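Local coordinates for protein E (Haemophilus influenzae, PDB 3ZH5) that acts as a surface adhesin that binds host epithelial cells and the host proteins vitronectin, laminin and plasminogen, aiding serum resistance and immune evasion, at residues D11-S14 against G15-R18; I27-E30 against S31-V34; Y55-E59 against P60-A64; L116-A119 against A120-C124. One frame throughout, in Å; residues are numbered along the deposited sequence.

Contact 1: D11-S14 against G15-R18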
loop_
_atom_site.group_PDB
_atom_site.type_symbol
_atom_site.label_atom_id
_atom_site.label_comp_id
_atom_site.label_asym_id
_atom_site.label_seq_id
_atom_site.Cartn_x
_atom_site.Cartn_y
_atom_site.Cartn_z
ATOM N N ASP A 11 -12.491 -7.064 -10.137
ATOM C CA ASP A 11 -13.446 -6.698 -9.098
ATOM C C ASP A 11 -12.723 -6.323 -7.800
ATOM O O ASP A 11 -11.859 -7.061 -7.325
ATOM C CB ASP A 11 -14.417 -7.845 -8.841
ATOM C CG ASP A 11 -15.352 -8.095 -10.012
ATOM O OD1 ASP A 11 -15.516 -7.181 -10.864
ATOM O OD2 ASP A 11 -15.933 -9.203 -10.067
ATOM N N VAL A 12 -13.091 -5.176 -7.233
ATOM C CA VAL A 12 -12.426 -4.645 -6.047
ATOM C C VAL A 12 -13.104 -5.083 -4.743
ATOM O O VAL A 12 -14.307 -4.878 -4.540
ATOM C CB VAL A 12 -12.405 -3.104 -6.109
ATOM C CG1 VAL A 12 -11.644 -2.521 -4.952
ATOM C CG2 VAL A 12 -11.833 -2.649 -7.445
ATOM N N ARG A 13 -12.318 -5.699 -3.870
ATOM C CA ARG A 13 -12.737 -6.030 -2.513
ATOM C C ARG A 13 -13.226 -4.793 -1.753
ATOM O O ARG A 13 -12.611 -3.724 -1.787
ATOM C CB ARG A 13 -11.555 -6.674 -1.789
ATOM C CG ARG A 13 -11.720 -6.921 -0.301
ATOM C CD ARG A 13 -12.445 -8.217 -0.038
ATOM N NE ARG A 13 -11.796 -9.368 -0.661
ATOM C CZ ARG A 13 -10.841 -10.101 -0.092
ATOM N NH1 ARG A 13 -10.386 -9.813 1.126
ATOM N NH2 ARG A 13 -10.335 -11.132 -0.752
ATOM N N SER A 14 -14.348 -4.948 -1.069
ATOM C CA SER A 14 -14.912 -3.869 -0.263
ATOM C C SER A 14 -13.883 -3.259 0.686
ATOM O O SER A 14 -13.138 -3.959 1.388
ATOM C CB SER A 14 -16.164 -4.363 0.497
ATOM O OG SER A 14 -16.073 -4.077 1.883
ATOM N N GLY A 15 -13.860 -1.932 0.698
ATOM C CA GLY A 15 -12.926 -1.163 1.480
ATOM C C GLY A 15 -11.599 -0.835 0.814
ATOM O O GLY A 15 -10.824 -0.051 1.352
ATOM N N TYR A 16 -11.306 -1.432 -0.333
ATOM C CA TYR A 16 -10.043 -1.139 -1.020
ATOM C C TYR A 16 -10.309 -0.026 -2.017
ATOM O O TYR A 16 -11.301 -0.037 -2.719
ATOM C CB TYR A 16 -9.489 -2.383 -1.714
ATOM C CG TYR A 16 -8.932 -3.364 -0.718
ATOM C CD1 TYR A 16 -9.779 -4.134 0.071
ATOM C CD2 TYR A 16 -7.559 -3.500 -0.545
ATOM C CE1 TYR A 16 -9.270 -5.020 1.015
ATOM C CE2 TYR A 16 -7.036 -4.378 0.398
ATOM C CZ TYR A 16 -7.896 -5.138 1.174
ATOM O OH TYR A 16 -7.393 -6.018 2.108
ATOM N N ILE A 17 -9.423 0.946 -2.038
ATOM C CA ILE A 17 -9.563 2.106 -2.834
ATOM C C ILE A 17 -8.500 2.001 -3.937
ATOM O O ILE A 17 -7.299 1.973 -3.661
ATOM C CB ILE A 17 -9.342 3.372 -2.048
ATOM C CG1 ILE A 17 -10.265 3.450 -0.804
ATOM C CG2 ILE A 17 -9.555 4.581 -2.957
ATOM C CD1 ILE A 17 -10.038 4.716 -0.010
ATOM N N ARG A 18 -8.934 1.954 -5.181
ATOM C CA ARG A 18 -8.000 1.799 -6.290
ATOM C C ARG A 18 -7.398 3.148 -6.647
ATOM O O ARG A 18 -8.070 4.172 -6.632
ATOM C CB ARG A 18 -8.732 1.171 -7.481
ATOM C CG ARG A 18 -7.966 1.070 -8.764
ATOM C CD ARG A 18 -8.904 0.455 -9.813
ATOM N NE ARG A 18 -8.896 -0.998 -9.737
ATOM C CZ ARG A 18 -9.929 -1.781 -10.015
ATOM N NH1 ARG A 18 -11.094 -1.262 -10.386
ATOM N NH2 ARG A 18 -9.797 -3.097 -9.908
#
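The guanidinium of R18 carries V12 CG2 on one face, 3.0 Å above its plane and offset toward the rim. The Y16 ring is met differently: S14 O lies at its edge, near the ring plane, and R13 CG comes in obliquely, 3.4 Å from Y16 CE1. The motif beneath is a type II beta turn from R13 to Y16, which leads the chain into strand 16-19. G15 takes a positive phi of 89°, at the third position of the turn.

R13 and Y16 run side by side and point the same way. R13 touches the ring with CB and CG, and its guanidinium plane stands 82° from the ring. V12 splits its two branches. CG1, which stands anti to the backbone N, rests 3.9 Å from Y16 CB, while CG2 reaches R18. The polar end of R18 is held from outside, by T10 O, Y26 OH and V23 O. The turn itself is closed by Y16 N, which donates to R13 O over 3.0 Å with an N-H...O angle of 159°.

Contact 2: I27-E30 against S31-V34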
loop_
_atom_site.group_PDB
_atom_site.type_symbol
_atom_site.label_atom_id
_atom_site.label_comp_id
_atom_site.label_asym_id
_atom_site.label_seq_id
_atom_site.Cartn_x
_atom_site.Cartn_y
_atom_site.Cartn_z
ATOM N N ILE A 27 -5.440 1.365 -1.548
ATOM C CA ILE A 27 -5.375 1.672 -0.103
ATOM C C ILE A 27 -6.326 0.717 0.588
ATOM O O ILE A 27 -7.439 0.527 0.122
ATOM C CB ILE A 27 -5.899 3.073 0.193
ATOM C CG1 ILE A 27 -4.980 4.119 -0.426
ATOM C CG2 ILE A 27 -6.095 3.297 1.720
ATOM C CD1 ILE A 27 -5.643 5.427 -0.561
ATOM N N ASP A 28 -5.895 0.076 1.667
ATOM C CA ASP A 28 -6.795 -0.789 2.391
ATOM C C ASP A 28 -7.450 0.128 3.399
ATOM O O ASP A 28 -6.821 0.585 4.383
ATOM C CB ASP A 28 -6.054 -1.985 2.987
ATOM C CG ASP A 28 -6.882 -2.771 4.012
ATOM O OD1 ASP A 28 -8.078 -2.456 4.233
ATOM O OD2 ASP A 28 -6.329 -3.760 4.567
ATOM N N SER A 29 -8.723 0.429 3.129
ATOM C CA SER A 29 -9.443 1.461 3.864
ATOM C C SER A 29 -9.573 1.081 5.347
ATOM O O SER A 29 -9.533 1.940 6.226
ATOM C CB SER A 29 -10.817 1.685 3.232
ATOM O OG SER A 29 -11.337 2.932 3.605
ATOM N N GLU A 30 -9.667 -0.215 5.603
ATOM C CA GLU A 30 -9.917 -0.730 6.944
ATOM C C GLU A 30 -8.706 -0.519 7.846
ATOM O O GLU A 30 -8.856 -0.370 9.076
ATOM C CB GLU A 30 -10.259 -2.221 6.867
ATOM C CG GLU A 30 -10.728 -2.855 8.177
ATOM C CD GLU A 30 -9.575 -3.157 9.132
ATOM O OE1 GLU A 30 -8.408 -3.155 8.666
ATOM O OE2 GLU A 30 -9.835 -3.375 10.345
ATOM N N SER A 31 -7.530 -0.505 7.230
ATOM C CA SER A 31 -6.248 -0.359 7.929
ATOM C C SER A 31 -5.874 1.056 8.376
ATOM O O SER A 31 -4.877 1.240 9.106
ATOM C CB SER A 31 -5.137 -0.874 6.997
ATOM O OG SER A 31 -4.779 0.073 6.013
ATOM N N ILE A 32 -6.685 2.046 8.038
ATOM C CA ILE A 32 -6.342 3.454 8.285
ATOM C C ILE A 32 -6.424 3.795 9.784
ATOM O O ILE A 32 -7.405 3.466 10.466
ATOM C CB ILE A 32 -7.263 4.399 7.459
ATOM C CG1 ILE A 32 -6.937 4.231 5.979
ATOM C CG2 ILE A 32 -7.156 5.877 7.902
ATOM C CD1 ILE A 32 -7.829 4.959 4.986
ATOM N N TRP A 33 -5.385 4.445 10.285
ATOM C CA TRP A 33 -5.349 4.918 11.695
ATOM C C TRP A 33 -4.918 6.366 11.696
ATOM O O TRP A 33 -3.841 6.698 11.185
ATOM C CB TRP A 33 -4.353 4.152 12.506
ATOM C CG TRP A 33 -4.359 4.607 13.906
ATOM C CD1 TRP A 33 -5.406 4.507 14.770
ATOM C CD2 TRP A 33 -3.294 5.254 14.619
ATOM N NE1 TRP A 33 -5.057 5.035 15.999
ATOM C CE2 TRP A 33 -3.759 5.503 15.920
ATOM C CE3 TRP A 33 -1.979 5.640 14.282
ATOM C CZ2 TRP A 33 -2.972 6.108 16.887
ATOM C CZ3 TRP A 33 -1.199 6.245 15.251
ATOM C CH2 TRP A 33 -1.697 6.480 16.540
ATOM N N VAL A 34 -5.762 7.240 12.203
ATOM C CA VAL A 34 -5.399 8.650 12.292
ATOM C C VAL A 34 -4.791 8.859 13.668
ATOM O O VAL A 34 -5.405 8.503 14.639
ATOM C CB VAL A 34 -6.611 9.540 12.127
ATOM C CG1 VAL A 34 -6.249 11.010 12.381
ATOM C CG2 VAL A 34 -7.192 9.366 10.703
#
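S31 turns its hydroxyl back onto D28, and I32 swings its end toward I27, at a corner where the chain leaves one face for another. Two overlapping type I beta turns, D28 to S31 and S29 to I32, make the bend. S31 OG sits between its own backbone N and carbonyl carbon (chi1 79°), which brings it 2.7 Å from D28 O, to which it donates. S31 N also donates to D28 O, at 3.1 Å, but from well above the carbonyl plane. One carbonyl oxygen is thus gripped by both the backbone and the side chain of S31. The D28 carboxylate turns forward along the chain, where OD1 accepts from E30 N at 3.1 Å, met from above the carboxylate plane. This is an Asx turn. The second beta turn is looser: I32 N to S29 O is a weak bond of 3.4 Å, though fairly straight at 163°.

On the apolar side, I27 and I32 cross at a slant, with I27 CG2 4.1 Å from I32 CD1. D28 OD2 forms a salt bridge with R68, and S31 OG bonds to D45 N as well. I27 packs on A119 and I123 of helix 115-128 and on I17 and L19 of strand 16-19, while I32 meets Y127 of the helix and V42 and F44 of strand 41-50.

Contact 3: Y55-E59 against P60-A64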
loop_
_atom_site.group_PDB
_atom_site.type_symbol
_atom_site.label_atom_id
_atom_site.label_comp_id
_atom_site.label_asym_id
_atom_site.label_seq_id
_atom_site.Cartn_x
_atom_site.Cartn_y
_atom_site.Cartn_z
ATOM N N TYR A 55 9.079 -15.132 -5.835
ATOM C CA TYR A 55 9.443 -16.304 -5.053
ATOM C C TYR A 55 10.260 -15.865 -3.855
ATOM O O TYR A 55 11.491 -15.826 -3.909
ATOM C CB TYR A 55 10.230 -17.292 -5.909
ATOM C CG TYR A 55 9.421 -17.858 -7.052
ATOM C CD1 TYR A 55 9.247 -17.144 -8.224
ATOM C CD2 TYR A 55 8.828 -19.104 -6.951
ATOM C CE1 TYR A 55 8.502 -17.662 -9.271
ATOM C CE2 TYR A 55 8.094 -19.630 -7.980
ATOM C CZ TYR A 55 7.929 -18.908 -9.138
ATOM O OH TYR A 55 7.185 -19.440 -10.161
ATOM N N VAL A 56 9.554 -15.545 -2.773
ATOM C CA VAL A 56 10.165 -14.969 -1.576
ATOM C C VAL A 56 9.955 -15.845 -0.345
ATOM O O VAL A 56 10.134 -15.398 0.780
ATOM C CB VAL A 56 9.574 -13.575 -1.265
ATOM C CG1 VAL A 56 10.170 -12.523 -2.180
ATOM C CG2 VAL A 56 8.048 -13.585 -1.378
ATOM N N TYR A 57 9.571 -17.094 -0.563
ATOM C CA TYR A 57 9.221 -17.980 0.524
ATOM C C TYR A 57 10.320 -18.975 0.737
ATOM O O TYR A 57 11.192 -19.111 -0.123
ATOM C CB TYR A 57 7.931 -18.703 0.180
ATOM C CG TYR A 57 6.728 -17.823 0.313
ATOM C CD1 TYR A 57 6.354 -16.977 -0.723
ATOM C CD2 TYR A 57 5.969 -17.822 1.467
ATOM C CE1 TYR A 57 5.261 -16.162 -0.612
ATOM C CE2 TYR A 57 4.872 -17.008 1.586
ATOM C CZ TYR A 57 4.522 -16.181 0.542
ATOM O OH TYR A 57 3.426 -15.373 0.667
ATOM N N PRO A 58 10.275 -19.684 1.879
ATOM C CA PRO A 58 11.260 -20.702 2.234
ATOM C C PRO A 58 11.347 -21.734 1.134
ATOM O O PRO A 58 12.434 -22.150 0.744
ATOM C CB PRO A 58 10.662 -21.331 3.493
ATOM C CG PRO A 58 9.194 -21.041 3.402
ATOM C CD PRO A 58 9.155 -19.677 2.835
ATOM N N GLU A 59 10.186 -22.124 0.622
ATOM C CA GLU A 59 10.124 -23.112 -0.430
ATOM C C GLU A 59 10.099 -22.413 -1.779
ATOM O O GLU A 59 9.271 -21.525 -2.030
ATOM C CB GLU A 59 8.901 -23.994 -0.266
ATOM C CG GLU A 59 9.178 -25.447 -0.597
ATOM C CD GLU A 59 8.060 -26.081 -1.382
ATOM O OE1 GLU A 59 7.124 -25.347 -1.765
ATOM O OE2 GLU A 59 8.118 -27.310 -1.617
ATOM N N PRO A 60 11.010 -22.817 -2.665
ATOM C CA PRO A 60 11.201 -22.047 -3.893
ATOM C C PRO A 60 10.131 -22.288 -4.955
ATOM O O PRO A 60 10.304 -21.809 -6.075
ATOM C CB PRO A 60 12.574 -22.515 -4.376
ATOM C CG PRO A 60 12.718 -23.910 -3.832
ATOM C CD PRO A 60 11.909 -23.983 -2.575
ATOM N N LYS A 61 9.055 -23.001 -4.632
ATOM C CA LYS A 61 7.951 -23.135 -5.590
ATOM C C LYS A 61 6.796 -22.212 -5.199
ATOM O O LYS A 61 5.910 -21.931 -6.012
ATOM C CB LYS A 61 7.473 -24.589 -5.708
ATOM C CG LYS A 61 6.510 -25.033 -4.623
ATOM C CD LYS A 61 6.287 -26.545 -4.662
ATOM C CE LYS A 61 5.431 -27.039 -3.493
ATOM N NZ LYS A 61 5.302 -28.518 -3.477
ATOM N N ARG A 62 6.829 -21.724 -3.962
ATOM C CA ARG A 62 5.792 -20.835 -3.449
ATOM C C ARG A 62 6.067 -19.386 -3.838
ATOM O O ARG A 62 7.154 -18.870 -3.577
ATOM C CB ARG A 62 5.731 -20.943 -1.924
ATOM C CG ARG A 62 4.437 -20.417 -1.319
ATOM C CD ARG A 62 4.180 -21.080 0.017
ATOM N NE ARG A 62 2.757 -21.176 0.339
ATOM C CZ ARG A 62 2.253 -22.018 1.242
ATOM N NH1 ARG A 62 3.054 -22.843 1.914
ATOM N NH2 ARG A 62 0.947 -22.038 1.482
ATOM N N TYR A 63 5.081 -18.724 -4.444
ATOM C CA TYR A 63 5.250 -17.343 -4.880
ATOM C C TYR A 63 4.156 -16.444 -4.326
ATOM O O TYR A 63 3.041 -16.896 -4.081
ATOM C CB TYR A 63 5.219 -17.276 -6.398
ATOM C CG TYR A 63 3.979 -17.906 -6.988
ATOM C CD1 TYR A 63 3.944 -19.263 -7.292
ATOM C CD2 TYR A 63 2.838 -17.147 -7.247
ATOM C CE1 TYR A 63 2.809 -19.849 -7.842
ATOM C CE2 TYR A 63 1.693 -17.727 -7.805
ATOM C CZ TYR A 63 1.691 -19.077 -8.093
ATOM O OH TYR A 63 0.574 -19.672 -8.623
ATOM N N ALA A 64 4.473 -15.164 -4.154
ATOM C CA ALA A 64 3.521 -14.214 -3.605
ATOM C C ALA A 64 2.635 -13.700 -4.719
ATOM O O ALA A 64 3.098 -13.566 -5.848
ATOM C CB ALA A 64 4.246 -13.060 -2.966
#
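Y55 and Y57 each present a ring face to the returning chain. Y63 CB lies over the centre of the Y55 ring, 4.0 Å from the centroid and only 9° off the normal, a CH-pi contact. The two tyrosine side chains point the same way, but their rings are oblique, with planes at 57°. R62 CG makes a second CH-pi contact over the Y57 ring, offset toward its rim, at 4.0 Å from the centroid. R62 CG is anti to its backbone N (chi1 -162°), which carries the chain across that ring. At one side of the Y57 ring, CE1 lies 4.0 Å from A64 CB, and V56 CG2 meets the same methyl.

A type I beta turn from E59 to R62 sets these groups in place. R62 N donates to E59 O at 3.1 Å, from above the carbonyl plane. E59 also reaches over K61, and OE2 forms a salt bridge with K61 NZ at 3.6 Å. Farther out, Y57 OH bonds to L96 O, M4 touches both Y55 and Y63, and V56 and A64 rest on F87 of strand 79-88. The whole forms a protruding loop between strands 53-54 and 64-74.

Aromatic faces and aliphatic carbons hold its base. R62 O is buried between the Y55 and Y57 rings without a partner in the model, which probably costs some polar energy. The long E59-K61 pair, on the exposed side, probably adds only modest stability.

Contact 4: L116-A119 against A120-C124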
loop_
_atom_site.group_PDB
_atom_site.type_symbol
_atom_site.label_atom_id
_atom_site.label_comp_id
_atom_site.label_asym_id
_atom_site.label_seq_id
_atom_site.Cartn_x
_atom_site.Cartn_y
_atom_site.Cartn_z
ATOM N N LEU A 116 1.213 7.598 -5.575
ATOM C CA LEU A 116 1.049 7.768 -4.147
ATOM C C LEU A 116 0.513 9.157 -3.799
ATOM O O LEU A 116 -0.146 9.334 -2.760
ATOM C CB LEU A 116 2.346 7.427 -3.431
ATOM C CG LEU A 116 2.464 5.905 -3.309
ATOM C CD1 LEU A 116 3.808 5.462 -2.729
ATOM C CD2 LEU A 116 1.347 5.417 -2.438
ATOM N N TYR A 117 0.742 10.130 -4.670
ATOM C CA TYR A 117 0.157 11.436 -4.456
ATOM C C TYR A 117 -1.362 11.339 -4.499
ATOM O O TYR A 117 -2.015 11.973 -3.683
ATOM C CB TYR A 117 0.644 12.395 -5.521
ATOM C CG TYR A 117 0.222 13.840 -5.364
ATOM C CD1 TYR A 117 -0.981 14.297 -5.894
ATOM C CD2 TYR A 117 1.063 14.769 -4.759
ATOM C CE1 TYR A 117 -1.344 15.623 -5.790
ATOM C CE2 TYR A 117 0.702 16.103 -4.646
ATOM C CZ TYR A 117 -0.496 16.524 -5.159
ATOM O OH TYR A 117 -0.869 17.855 -5.058
ATOM N N ASN A 118 -1.920 10.549 -5.435
ATOM C CA ASN A 118 -3.382 10.325 -5.483
ATOM C C ASN A 118 -3.895 9.732 -4.198
ATOM O O ASN A 118 -4.988 10.104 -3.691
ATOM C CB ASN A 118 -3.739 9.418 -6.704
ATOM C CG ASN A 118 -5.255 9.172 -6.879
ATOM O OD1 ASN A 118 -5.690 8.008 -6.948
ATOM N ND2 ASN A 118 -6.054 10.256 -7.003
ATOM N N ALA A 119 -3.112 8.819 -3.629
ATOM C CA ALA A 119 -3.472 8.228 -2.365
ATOM C C ALA A 119 -3.573 9.310 -1.302
ATOM O O ALA A 119 -4.534 9.338 -0.555
ATOM C CB ALA A 119 -2.493 7.165 -1.918
ATOM N N ALA A 120 -2.593 10.204 -1.251
ATOM C CA ALA A 120 -2.568 11.245 -0.236
ATOM C C ALA A 120 -3.726 12.252 -0.415
ATOM O O ALA A 120 -4.348 12.672 0.569
ATOM C CB ALA A 120 -1.239 11.942 -0.227
ATOM N N GLN A 121 -4.044 12.604 -1.654
ATOM C CA GLN A 121 -5.200 13.481 -1.891
ATOM C C GLN A 121 -6.459 12.844 -1.365
ATOM O O GLN A 121 -7.308 13.518 -0.757
ATOM C CB GLN A 121 -5.378 13.757 -3.401
ATOM C CG GLN A 121 -4.157 14.387 -3.997
ATOM C CD GLN A 121 -4.351 15.858 -4.310
ATOM O OE1 GLN A 121 -4.696 16.226 -5.446
ATOM N NE2 GLN A 121 -4.110 16.715 -3.310
ATOM N N ILE A 122 -6.616 11.547 -1.598
ATOM C CA ILE A 122 -7.830 10.874 -1.159
ATOM C C ILE A 122 -7.849 10.737 0.348
ATOM O O ILE A 122 -8.861 11.016 0.991
ATOM C CB ILE A 122 -7.925 9.501 -1.749
ATOM C CG1 ILE A 122 -8.102 9.646 -3.288
ATOM C CG2 ILE A 122 -9.127 8.720 -1.192
ATOM C CD1 ILE A 122 -8.120 8.344 -4.082
ATOM N N ILE A 123 -6.726 10.296 0.914
ATOM C CA ILE A 123 -6.716 10.061 2.357
ATOM C C ILE A 123 -6.915 11.366 3.097
ATOM O O ILE A 123 -7.750 11.454 4.020
ATOM C CB ILE A 123 -5.448 9.366 2.840
ATOM C CG1 ILE A 123 -5.535 7.889 2.532
ATOM C CG2 ILE A 123 -5.301 9.493 4.403
ATOM C CD1 ILE A 123 -4.180 7.249 2.538
ATOM N N CYS A 124 -6.188 12.391 2.683
ATOM C CA CYS A 124 -6.237 13.655 3.394
ATOM C C CYS A 124 -7.596 14.316 3.273
ATOM O O CYS A 124 -8.091 14.870 4.241
ATOM C CB CYS A 124 -5.118 14.573 2.930
ATOM S SG CYS A 124 -3.486 13.817 3.325
#
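Y117 and N118 each reach one helical turn forward, to Q121 and I122, while A119 and A120 lie on the buried side of the helix. The tight part is the backbone. Four successive bonds run from residue i+4 to i: A120 N to L116 O, Q121 N to Y117 O, I122 N to N118 O and I123 N to A119 O. The last is the shortest, 2.8 Å with an N-H...O angle of 164°. A119 and A120 carry only methyls, which is consistent with close approach to the sheet: A119 and I123 pack on I27, and A120 and I123 on L73.

Q121 is the exposed residue here. It bends at chi2 (-107°), and its amide comes to the Y117 ring at a slant, with planes 47° apart. This approach is still close, with Q121 CD 3.4 Å from Y117 CE1. The loose part is the touch between N118 and I122, where N118 OD1 lies 3.8 Å from I122 CD1. The polar ends have partners elsewhere: Q121 NE2 bonds to Y78 OH, N118 OD1 accepts from V20 N, and N118 ND2 bonds to a glycerol, probably left from crystallisation.

C124 extends the helical pattern through C124 N to A120 O. This is a typical amphipathic alpha helix, laid with its apolar side on an antiparallel sheet and tied covalently, by the disulfide from C124 SG to C75, to the chain just beyond strand 64-74.

In the fold
From the N terminus, the four contacts follow in series; none nests in or crosses another. Each closes a short local stretch. Contact 1 brings the chain into strand 16-19. Contact 2 is the corner in strand 25-34, the next strand of the sheet, and the two are joined by G15 O to S29 N and I17 O to I27 N, probable hydrogen bonds. Contact 3 closes the loop before strand 64-74 and stands apart, about 28 Å from contact 2 and 32 Å from contact 4, centre to centre. Contact 4, in helix 115-128, returns to the first two: I27 touches A119 and I123, and I17 touches I122.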